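Local coordinates for phosphate ABC transporter, phosphate-binding protein (Clostridium perfringens, PDB 4Q8R) that binds phosphate and probably delivers it, as the solute-binding component, to the membrane subunits of an ABC-type phosphate transporter, at residues N37-G40 with S41-I45; K92-L96 with V97-D101; K100-T104 with G105-N109; S223-D226 with F227-E231. All coordinates share one frame; numbering follows the deposited sequence. Where two conformers were deposited one is given.

Contact 1 (N37-G40 with S41-I45). With PO4 (phosphate ion), chain B.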
loop_
_atom_site.group_PDB
_atom_site.type_symbol
_atom_site.label_atom_id
_atom_site.label_comp_id
_atom_site.label_asym_id
_atom_site.label_seq_id
_atom_site.Cartn_x
_atom_site.Cartn_y
_atom_site.Cartn_z
ATOM N N ASN A 37 -1.496 -7.159 13.270
ATOM C CA ASN A 37 -0.744 -8.189 12.543
ATOM C C ASN A 37 -0.760 -7.889 11.054
ATOM O O ASN A 37 -1.816 -7.774 10.438
ATOM C CB ASN A 37 -1.450 -9.499 12.818
ATOM C CG ASN A 37 -0.641 -10.674 12.388
ATOM O OD1 ASN A 37 0.580 -10.575 12.140
ATOM N ND2 ASN A 37 -1.321 -11.807 12.246
ATOM N N GLN A 38 0.404 -7.664 10.472
ATOM C CA GLN A 38 0.545 -7.241 9.127
ATOM C C GLN A 38 0.749 -8.479 8.237
ATOM O O GLN A 38 1.801 -9.125 8.275
ATOM C CB GLN A 38 1.767 -6.349 8.955
ATOM C CG GLN A 38 1.583 -5.051 9.716
ATOM C CD GLN A 38 2.728 -4.122 9.578
ATOM O OE1 GLN A 38 3.107 -3.809 8.449
ATOM N NE2 GLN A 38 3.235 -3.609 10.685
ATOM N N ILE A 39 -0.277 -8.787 7.477
ATOM C CA ILE A 39 -0.360 -10.033 6.706
ATOM C C ILE A 39 -0.829 -9.817 5.273
ATOM O O ILE A 39 -1.046 -10.786 4.530
ATOM C CB ILE A 39 -1.286 -11.038 7.457
ATOM C CG1 ILE A 39 -2.707 -10.494 7.628
ATOM C CG2 ILE A 39 -0.656 -11.491 8.719
ATOM C CD1 ILE A 39 -3.661 -11.446 8.322
ATOM N N GLY A 40 -1.022 -8.574 4.845
ATOM C CA GLY A 40 -1.551 -8.191 3.595
ATOM C C GLY A 40 -3.061 -8.046 3.551
ATOM O O GLY A 40 -3.769 -8.622 4.402
ATOM N N SER A 41 -3.559 -7.257 2.629
ATOM C CA SER A 41 -4.943 -6.868 2.587
ATOM C C SER A 41 -5.917 -8.039 2.522
ATOM O O SER A 41 -6.916 -8.062 3.301
ATOM C CB SER A 41 -5.215 -5.918 1.491
ATOM O OG SER A 41 -4.578 -4.662 1.642
ATOM N N SER A 42 -5.718 -8.956 1.562
ATOM C CA SER A 42 -6.714 -9.985 1.403
ATOM C C SER A 42 -6.868 -10.832 2.622
ATOM O O SER A 42 -8.008 -11.185 2.996
ATOM C CB SER A 42 -6.437 -10.822 0.157
ATOM O OG SER A 42 -6.542 -10.014 -1.012
ATOM N N ALA A 43 -5.774 -11.141 3.305
ATOM C CA ALA A 43 -5.871 -11.974 4.484
ATOM C C ALA A 43 -6.532 -11.212 5.650
ATOM O O ALA A 43 -7.248 -11.784 6.461
ATOM C CB ALA A 43 -4.520 -12.486 4.886
ATOM N N GLY A 44 -6.249 -9.927 5.763
ATOM C CA GLY A 44 -6.901 -9.188 6.837
ATOM C C GLY A 44 -8.418 -9.045 6.599
ATOM O O GLY A 44 -9.199 -9.156 7.523
ATOM N N ILE A 45 -8.819 -8.829 5.364
ATOM C CA ILE A 45 -10.225 -8.761 4.980
ATOM C C ILE A 45 -10.901 -10.072 5.298
ATOM O O ILE A 45 -12.022 -10.091 5.891
ATOM C CB ILE A 45 -10.435 -8.398 3.516
ATOM C CG1 ILE A 45 -9.987 -6.949 3.230
ATOM C CG2 ILE A 45 -11.871 -8.567 3.106
ATOM C CD1 ILE A 45 -9.767 -6.655 1.774
HETATM P P PO4 B . -0.758 -4.635 1.202
HETATM O O1 PO4 B . -2.125 -5.337 1.160
HETATM O O2 PO4 B . 0.194 -5.341 2.143
HETATM O O3 PO4 B . -0.221 -4.447 -0.210
HETATM O O4 PO4 B . -1.011 -3.182 1.727
HETATM O O HOH W 1 -3.081 -11.071 2.178
#

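Contact 2 (K92-L96 with V97-D101)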
loop_
_atom_site.group_PDB
_atom_site.type_symbol
_atom_site.label_atom_id
_atom_site.label_comp_id
_atom_site.label_asym_id
_atom_site.label_seq_id
_atom_site.Cartn_x
_atom_site.Cartn_y
_atom_site.Cartn_z
ATOM N N LYS A 92 14.311 8.268 -14.199
ATOM C CA LYS A 92 13.679 9.030 -13.142
ATOM C C LYS A 92 12.220 9.388 -13.402
ATOM O O LYS A 92 11.596 10.029 -12.557
ATOM C CB LYS A 92 14.532 10.286 -12.870
ATOM C CG LYS A 92 15.801 9.861 -12.129
ATOM C CD LYS A 92 16.831 10.931 -11.964
ATOM C CE LYS A 92 18.157 10.278 -11.625
ATOM N NZ LYS A 92 18.211 9.703 -10.260
ATOM N N ASP A 93 11.682 8.931 -14.535
ATOM C CA ASP A 93 10.374 9.303 -14.962
ATOM C C ASP A 93 9.903 8.216 -15.896
ATOM O O ASP A 93 10.664 7.858 -16.834
ATOM C CB ASP A 93 10.466 10.660 -15.651
ATOM C CG ASP A 93 9.134 11.290 -15.964
ATOM O OD1 ASP A 93 8.068 10.726 -15.741
ATOM O OD2 ASP A 93 9.159 12.442 -16.467
ATOM N N LEU A 94 8.691 7.705 -15.669
ATOM C CA LEU A 94 8.085 6.694 -16.537
ATOM C C LEU A 94 6.621 7.013 -16.788
ATOM O O LEU A 94 5.936 7.506 -15.873
ATOM C CB LEU A 94 8.205 5.305 -15.891
ATOM C CG LEU A 94 9.622 4.713 -15.737
ATOM C CD1 LEU A 94 9.648 3.457 -14.920
ATOM C CD2 LEU A 94 10.201 4.451 -17.126
ATOM N N THR A 95 6.120 6.718 -17.970
ATOM C CA THR A 95 4.678 6.816 -18.260
ATOM C C THR A 95 3.996 5.510 -17.750
ATOM O O THR A 95 4.663 4.460 -17.551
ATOM C CB THR A 95 4.433 6.988 -19.735
ATOM O OG1 THR A 95 4.844 5.766 -20.410
ATOM C CG2 THR A 95 5.157 8.240 -20.264
ATOM N N LEU A 96 2.673 5.538 -17.538
ATOM C CA LEU A 96 2.006 4.351 -17.094
ATOM C C LEU A 96 2.195 3.206 -18.085
ATOM O O LEU A 96 2.355 2.055 -17.668
ATOM C CB LEU A 96 0.530 4.563 -16.837
ATOM C CG LEU A 96 0.110 5.290 -15.566
ATOM C CD1 LEU A 96 -1.401 5.411 -15.582
ATOM C CD2 LEU A 96 0.566 4.532 -14.341
ATOM N N VAL A 97 2.175 3.512 -19.362
ATOM C CA VAL A 97 2.343 2.469 -20.374
ATOM C C VAL A 97 3.761 1.912 -20.367
ATOM O O VAL A 97 3.959 0.671 -20.612
ATOM C CB VAL A 97 1.833 2.879 -21.723
ATOM C CG1 VAL A 97 2.682 3.947 -22.441
ATOM C CG2 VAL A 97 1.635 1.618 -22.625
ATOM N N GLN A 98 4.786 2.773 -20.124
ATOM C CA GLN A 98 6.135 2.202 -19.919
ATOM C C GLN A 98 6.133 1.227 -18.748
ATOM O O GLN A 98 6.730 0.138 -18.804
ATOM C CB GLN A 98 7.188 3.263 -19.693
ATOM C CG GLN A 98 7.539 3.996 -20.966
ATOM C CD GLN A 98 8.489 5.145 -20.694
ATOM O OE1 GLN A 98 8.207 5.945 -19.831
ATOM N NE2 GLN A 98 9.515 5.270 -21.486
ATOM N N ILE A 99 5.448 1.582 -17.641
ATOM C CA ILE A 99 5.417 0.732 -16.469
ATOM C C ILE A 99 4.727 -0.630 -16.833
ATOM O O ILE A 99 5.186 -1.692 -16.430
ATOM C CB ILE A 99 4.727 1.448 -15.282
ATOM C CG1 ILE A 99 5.579 2.618 -14.873
ATOM C CG2 ILE A 99 4.574 0.518 -14.079
ATOM C CD1 ILE A 99 4.839 3.678 -14.080
ATOM N N LYS A 100 3.635 -0.518 -17.573
ATOM C CA LYS A 100 2.909 -1.722 -18.012
ATOM C C LYS A 100 3.864 -2.585 -18.812
ATOM O O LYS A 100 3.907 -3.809 -18.625
ATOM C CB LYS A 100 1.719 -1.390 -18.839
ATOM C CG LYS A 100 0.796 -2.584 -19.237
ATOM C CD LYS A 100 -0.356 -2.118 -20.087
ATOM C CE LYS A 100 -0.935 -3.282 -20.821
ATOM N NZ LYS A 100 -2.207 -2.936 -21.469
ATOM N N ASP A 101 4.565 -1.989 -19.759
ATOM C CA ASP A 101 5.524 -2.736 -20.594
ATOM C C ASP A 101 6.599 -3.423 -19.802
ATOM O O ASP A 101 6.986 -4.555 -20.127
ATOM C CB ASP A 101 6.191 -1.786 -21.590
ATOM C CG ASP A 101 5.288 -1.346 -22.700
ATOM O OD1 ASP A 101 4.121 -1.835 -22.854
ATOM O OD2 ASP A 101 5.757 -0.523 -23.507
#

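Contact 3 (K100-T104 with G105-N109)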
loop_
_atom_site.group_PDB
_atom_site.type_symbol
_atom_site.label_atom_id
_atom_site.label_comp_id
_atom_site.label_asym_id
_atom_site.label_seq_id
_atom_site.Cartn_x
_atom_site.Cartn_y
_atom_site.Cartn_z
ATOM N N LYS A 100 3.635 -0.518 -17.573
ATOM C CA LYS A 100 2.909 -1.722 -18.012
ATOM C C LYS A 100 3.864 -2.585 -18.812
ATOM O O LYS A 100 3.907 -3.809 -18.625
ATOM C CB LYS A 100 1.719 -1.390 -18.839
ATOM C CG LYS A 100 0.796 -2.584 -19.237
ATOM C CD LYS A 100 -0.356 -2.118 -20.087
ATOM C CE LYS A 100 -0.935 -3.282 -20.821
ATOM N NZ LYS A 100 -2.207 -2.936 -21.469
ATOM N N ASP A 101 4.565 -1.989 -19.759
ATOM C CA ASP A 101 5.524 -2.736 -20.594
ATOM C C ASP A 101 6.599 -3.423 -19.802
ATOM O O ASP A 101 6.986 -4.555 -20.127
ATOM C CB ASP A 101 6.191 -1.786 -21.590
ATOM C CG ASP A 101 5.288 -1.346 -22.700
ATOM O OD1 ASP A 101 4.121 -1.835 -22.854
ATOM O OD2 ASP A 101 5.757 -0.523 -23.507
ATOM N N ILE A 102 7.104 -2.803 -18.740
ATOM C CA ILE A 102 8.019 -3.464 -17.852
ATOM C C ILE A 102 7.386 -4.656 -17.143
ATOM O O ILE A 102 7.942 -5.774 -17.122
ATOM C CB ILE A 102 8.562 -2.472 -16.770
ATOM C CG1 ILE A 102 9.374 -1.326 -17.462
ATOM C CG2 ILE A 102 9.431 -3.154 -15.742
ATOM C CD1 ILE A 102 9.519 -0.168 -16.515
ATOM N N TYR A 103 6.231 -4.449 -16.556
ATOM C CA TYR A 103 5.609 -5.495 -15.722
ATOM C C TYR A 103 5.056 -6.653 -16.551
ATOM O O TYR A 103 4.901 -7.746 -16.027
ATOM C CB TYR A 103 4.597 -4.895 -14.746
ATOM C CG TYR A 103 5.293 -4.509 -13.485
ATOM C CD1 TYR A 103 5.974 -3.252 -13.400
ATOM C CD2 TYR A 103 5.334 -5.307 -12.394
ATOM C CE1 TYR A 103 6.709 -2.971 -12.301
ATOM C CE2 TYR A 103 6.055 -5.015 -11.268
ATOM C CZ TYR A 103 6.782 -3.833 -11.235
ATOM O OH TYR A 103 7.536 -3.504 -10.138
ATOM N N THR A 104 4.805 -6.454 -17.818
ATOM C CA THR A 104 4.329 -7.552 -18.659
ATOM C C THR A 104 5.467 -8.185 -19.423
ATOM O O THR A 104 5.232 -9.054 -20.266
ATOM C CB THR A 104 3.234 -7.073 -19.647
ATOM O OG1 THR A 104 3.750 -6.064 -20.524
ATOM C CG2 THR A 104 1.990 -6.543 -18.910
ATOM N N GLY A 105 6.689 -7.700 -19.238
ATOM C CA GLY A 105 7.866 -8.296 -19.858
ATOM C C GLY A 105 8.123 -7.860 -21.294
ATOM O O GLY A 105 8.948 -8.456 -21.996
ATOM N N LYS A 106 7.420 -6.840 -21.789
ATOM C CA LYS A 106 7.690 -6.327 -23.110
ATOM C C LYS A 106 9.028 -5.599 -23.177
ATOM O O LYS A 106 9.834 -5.763 -24.111
ATOM C CB LYS A 106 6.549 -5.465 -23.572
ATOM C CG LYS A 106 6.674 -5.052 -25.006
ATOM C CD LYS A 106 5.811 -3.854 -25.251
ATOM C CE LYS A 106 4.370 -4.301 -25.352
ATOM N NZ LYS A 106 4.293 -5.364 -26.387
ATOM N N ILE A 107 9.268 -4.805 -22.150
ATOM C CA ILE A 107 10.554 -4.107 -21.966
ATOM C C ILE A 107 11.329 -4.838 -20.897
ATOM O O ILE A 107 10.866 -4.999 -19.757
ATOM C CB ILE A 107 10.288 -2.614 -21.625
ATOM C CG1 ILE A 107 9.752 -1.897 -22.857
ATOM C CG2 ILE A 107 11.498 -1.960 -20.994
ATOM C CD1 ILE A 107 9.497 -0.398 -22.671
ATOM N N THR A 108 12.574 -5.238 -21.189
ATOM C CA THR A 108 13.345 -6.065 -20.314
ATOM C C THR A 108 14.735 -5.535 -19.919
ATOM O O THR A 108 15.421 -6.173 -19.139
ATOM C CB THR A 108 13.548 -7.462 -20.985
ATOM O OG1 THR A 108 14.193 -7.285 -22.232
ATOM C CG2 THR A 108 12.206 -8.145 -21.200
ATOM N N ASN A 109 15.161 -4.421 -20.537
ATOM C CA ASN A 109 16.494 -3.863 -20.303
ATOM C C ASN A 109 16.302 -2.365 -20.052
ATOM O O ASN A 109 15.493 -1.752 -20.764
ATOM C CB ASN A 109 17.393 -4.093 -21.538
ATOM C CG ASN A 109 18.838 -3.674 -21.308
ATOM O OD1 ASN A 109 19.154 -2.489 -21.143
ATOM N ND2 ASN A 109 19.707 -4.630 -21.250
HETATM O O HOH W 2 10.351 -6.838 -17.890
#

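Contact 4 (S223-D226 with F227-E231). With ZN (zinc ion), chain D.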
loop_
_atom_site.group_PDB
_atom_site.type_symbol
_atom_site.label_atom_id
_atom_site.label_comp_id
_atom_site.label_asym_id
_atom_site.label_seq_id
_atom_site.Cartn_x
_atom_site.Cartn_y
_atom_site.Cartn_z
ATOM N N SER A 223 -14.125 3.322 19.257
ATOM C CA SER A 223 -13.279 4.414 19.794
ATOM C C SER A 223 -12.007 4.638 19.066
ATOM O O SER A 223 -11.615 5.782 18.806
ATOM C CB SER A 223 -12.870 4.139 21.258
ATOM O OG SER A 223 -13.812 4.716 21.982
ATOM N N PHE A 224 -11.327 3.540 18.790
ATOM C CA PHE A 224 -10.092 3.608 18.027
ATOM C C PHE A 224 -10.304 4.173 16.622
ATOM O O PHE A 224 -9.546 5.027 16.213
ATOM C CB PHE A 224 -9.392 2.249 18.029
ATOM C CG PHE A 224 -8.056 2.247 17.362
ATOM C CD1 PHE A 224 -7.089 3.209 17.697
ATOM C CD2 PHE A 224 -7.748 1.297 16.410
ATOM C CE1 PHE A 224 -5.833 3.243 17.072
ATOM C CE2 PHE A 224 -6.529 1.294 15.808
ATOM C CZ PHE A 224 -5.566 2.276 16.090
ATOM N N ILE A 225 -11.316 3.697 15.878
ATOM C CA ILE A 225 -11.554 4.184 14.530
ATOM C C ILE A 225 -11.902 5.691 14.595
ATOM O O ILE A 225 -11.475 6.484 13.759
ATOM C CB ILE A 225 -12.690 3.418 13.912
ATOM C CG1 ILE A 225 -12.216 1.960 13.626
ATOM C CG2 ILE A 225 -13.171 4.109 12.655
ATOM C CD1 ILE A 225 -13.286 1.042 13.088
ATOM N N ASP A 226 -12.731 6.082 15.562
ATOM C CA ASP A 226 -13.091 7.501 15.730
ATOM C C ASP A 226 -11.840 8.332 16.012
ATOM O O ASP A 226 -11.712 9.474 15.529
ATOM C CB ASP A 226 -14.171 7.652 16.823
ATOM C CG ASP A 226 -15.581 7.192 16.349
ATOM O OD1 ASP A 226 -15.843 7.038 15.122
ATOM O OD2 ASP A 226 -16.434 6.956 17.236
ATOM N N PHE A 227 -10.897 7.767 16.767
ATOM C CA PHE A 227 -9.657 8.490 17.022
ATOM C C PHE A 227 -8.853 8.687 15.741
ATOM O O PHE A 227 -8.287 9.719 15.500
ATOM C CB PHE A 227 -8.806 7.765 18.010
ATOM C CG PHE A 227 -7.466 8.371 18.167
ATOM C CD1 PHE A 227 -7.315 9.522 18.926
ATOM C CD2 PHE A 227 -6.340 7.826 17.533
ATOM C CE1 PHE A 227 -6.059 10.083 19.087
ATOM C CE2 PHE A 227 -5.091 8.400 17.674
ATOM C CZ PHE A 227 -4.940 9.528 18.448
ATOM N N ILE A 228 -8.778 7.646 14.920
ATOM C CA ILE A 228 -8.035 7.743 13.649
ATOM C C ILE A 228 -8.630 8.818 12.741
ATOM O O ILE A 228 -7.918 9.533 12.021
ATOM C CB ILE A 228 -8.003 6.390 12.918
ATOM C CG1 ILE A 228 -7.229 5.366 13.715
ATOM C CG2 ILE A 228 -7.409 6.556 11.497
ATOM C CD1 ILE A 228 -7.393 3.948 13.100
ATOM N N LEU A 229 -9.952 8.984 12.820
ATOM C CA LEU A 229 -10.653 9.956 11.993
ATOM C C LEU A 229 -10.647 11.369 12.562
ATOM O O LEU A 229 -11.050 12.332 11.870
ATOM C CB LEU A 229 -12.086 9.572 11.735
ATOM C CG LEU A 229 -12.286 8.273 10.957
ATOM C CD1 LEU A 229 -13.747 7.900 10.937
ATOM C CD2 LEU A 229 -11.699 8.412 9.552
ATOM N N SER A 230 -10.212 11.474 13.816
ATOM C CA SER A 230 -10.128 12.743 14.515
ATOM C C SER A 230 -9.033 13.604 13.949
ATOM O O SER A 230 -8.191 13.151 13.083
ATOM C CB SER A 230 -9.923 12.527 16.017
ATOM O OG SER A 230 -8.598 12.146 16.363
ATOM N N GLU A 231 -9.016 14.858 14.421
ATOM C CA GLU A 231 -8.057 15.797 13.914
ATOM C C GLU A 231 -6.621 15.244 14.220
ATOM O O GLU A 231 -5.726 15.254 13.334
ATOM C CB GLU A 231 -8.391 17.228 14.447
ATOM C CG GLU A 231 -7.795 18.353 13.623
ATOM C CD GLU A 231 -6.313 18.453 13.831
ATOM O OE1 GLU A 231 -5.920 18.050 14.966
ATOM O OE2 GLU A 231 -5.585 18.902 12.867
HETATM ZN ZN ZN D . -3.643 19.130 13.343
#

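Contact 1 (N37-G40 with S41-I45)
Ser41 grips one oxygen of the bound phosphate ion twice, from its backbone and from its side chain: its amide N donates to O1 of the phosphate at 2.8 Å, and its hydroxyl OG donates to the same O1 at 2.6 Å. The torsion that makes this possible sets OG beside the residue's own N (chi1 -66°), placing both donors near the same oxygen. Because Ser41 opens helix 41-50, the phosphate lies at the helix N-terminus, where the helix dipole would probably favour an anion. Gly40 occupies the N-cap position with a positive phi of 89°, and its CA comes within 3.6 Å of phosphate O2. The Gly40 carbonyl starts the helical bonding, accepting from Gly44 N at 3.1 Å. The Ile39 side chain reaches over the first helical turn, its CD1 3.7 Å from Ala43 CB. A water bridges the same two residues, donating to Ile39 O and accepting from Ala43 N at 2.9 Å. Ser11, Thr12, Ser13, Ser59, Ser129 and Thr131 contribute further hydroxyls to the ion, and Ser59 N also bonds to Ser41 OG. This strand-to-helix turn, with its helix N-terminus directed at an anion, is characteristic of the phosphate pocket of the solute-binding proteins of ABC phosphate transporters.

Contact 2 (K92-L96 with V97-D101)
A capping box formed by Thr95 and Gln98 starts helix 96-103, directly after the short strand 93-94. Each residue serves the backbone of the other. Gln98 N donates to Thr95 OG1 at 3.0 Å, while Thr95 N donates to Gln98 OE1 at 2.9 Å, almost straight (168°) and on a lone pair in the plane of the amide carbonyl. The threonine hydroxyl sits between its own N and carbonyl carbon (chi1 67°), and there it faces the first turn of the helix. It also makes a weak bond to Gln98 OE1, and its oxygen lies 3.3 Å from Gln98 CG. Leu94 crosses the glutamine side chain at about a right angle, its CD2 3.7 Å from Gln98 OE1, and its CB meets Ile99 CG1 at 3.9 Å. Regular helical bonding follows, with Ile99 N donating to Thr95 O at 3.0 Å and Lys100 N to Leu96 O. Ile99 itself packs on Phe135 and Val139 of helix 130-139, and Asp188 OD1 accepts from Leu96 N. The reciprocal bonds hold the glutamine amide against Thr95, and amides that the first helical turn would otherwise leave without a helical acceptor are supplied by side chains, Gln98 N by Thr95 and Leu96 N by Asp188.

Contact 3 (K100-T104 with G105-N109)
With CG1 beside its backbone N (chi1 -71°) and the chain then extended to CD1, Ile107 lies against the last turn of helix 96-103 and brings CD1 to 3.7 Å from Asp101 CB. Lys106 starts differently, its CG opposite its own N (chi1 -172°), and in the conformer given it then bends at chi3 and chi4; its methylenes pass alongside the Asp101 carboxylate, CE 3.5 Å from OD1. The charged ends do not meet in this conformer, for Lys106 NZ lies 5.0 Å from Asp101 OD1. The CG2 branch of Ile107 approaches Ile102 CG1. The backbone turn is a Schellman motif, with Gly105 leaving the helix at a positive phi of 83°. Its two bonds back into the last turn run from Lys106 N to Asp101 O, a weak one, and from Gly105 N to Ile102 O at 3.1 Å, the latter from above the carbonyl plane. In addition, Ile107 N donates to Asp101 O at 3.1 Å along a straight N-H line, although it too reaches the oxygen from above the plane. A water donates both to Ile102 O and to Ile107 O, tying the helix end to the outgoing loop. One residue before the glycine, Thr104 OG1 donates back to Lys100 O at 3.0 Å, a carbonyl that also receives Thr104 N. Ile102 and Tyr103 face inward onto Val122 of strand 121-125, and Tyr103 OH bonds to Val123 O.

Contact 4 (S223-D226 with F227-E231)
Ile228 lies along the turn that Phe224 begins, and its side chain climbs past the carbonyls towards that ring. Its CB is 3.6 Å from Ile225 O; next, CG1, beside the residue's own N (chi1 -65°), passes 3.4 Å from Phe224 O. The tip CD1 arrives over one face of the Phe224 ring, 4.1 Å from the centroid and 20° off the normal, a CH-pi contact shifted toward the rim at CE2 and CZ. CG opposite the backbone N (chi1 -175°) carries the Phe224 ring to where CD1 can reach its face, while the ring also meets Phe25 of helix 15-28. The same pair is joined through the backbone, Ile228 N donating to Phe224 O at 3.0 Å, and Phe227 N bonds to Ser223 O in the same way. One residue along, Ile225 CG2 (in the conformer given) and Leu229 CD1 meet more loosely, and both side chains touch Val74 of strand 71-86. Leu229 N donates to Ile225 O at 3.1 Å, and Ser230 OG turns back to donate to Phe227 O at 2.6 Å. Glu231 follows; in the conformer given, its OE2 binds zinc at 2.0 Å. The contact thus combines i to i+4 side-chain packing along helix 219-229 with a serine N-cap, Ser230 OG to Gly233 N, that opens helix 231-239, whose Glu231 and Asp235, one turn apart, are the zinc ligands.

Overall arrangement
The contacts run in numerical order along the chain; only contacts 2 and 3 touch. They cover the two ends of helix 96-103, share Lys100 and Asp101, have centres 9 Å apart, and pack through Leu94 CD1 and Ile102 CD1. Contact 1, where strand 34-38 turns into helix 41-50, lies 28 Å from contact 2 and 29 Å from contact 3, centre to centre, and across the chain's centre from contact 2. Contact 4, on helix 219-229, is 21 Å from contact 1 but 42 Å from contact 3, across the chain's centre from contacts 2 and 3. Contacts 1 and 2 reach the same mixed sheet. Contact 1 meets the phosphate; contact 4 leads into a zinc site.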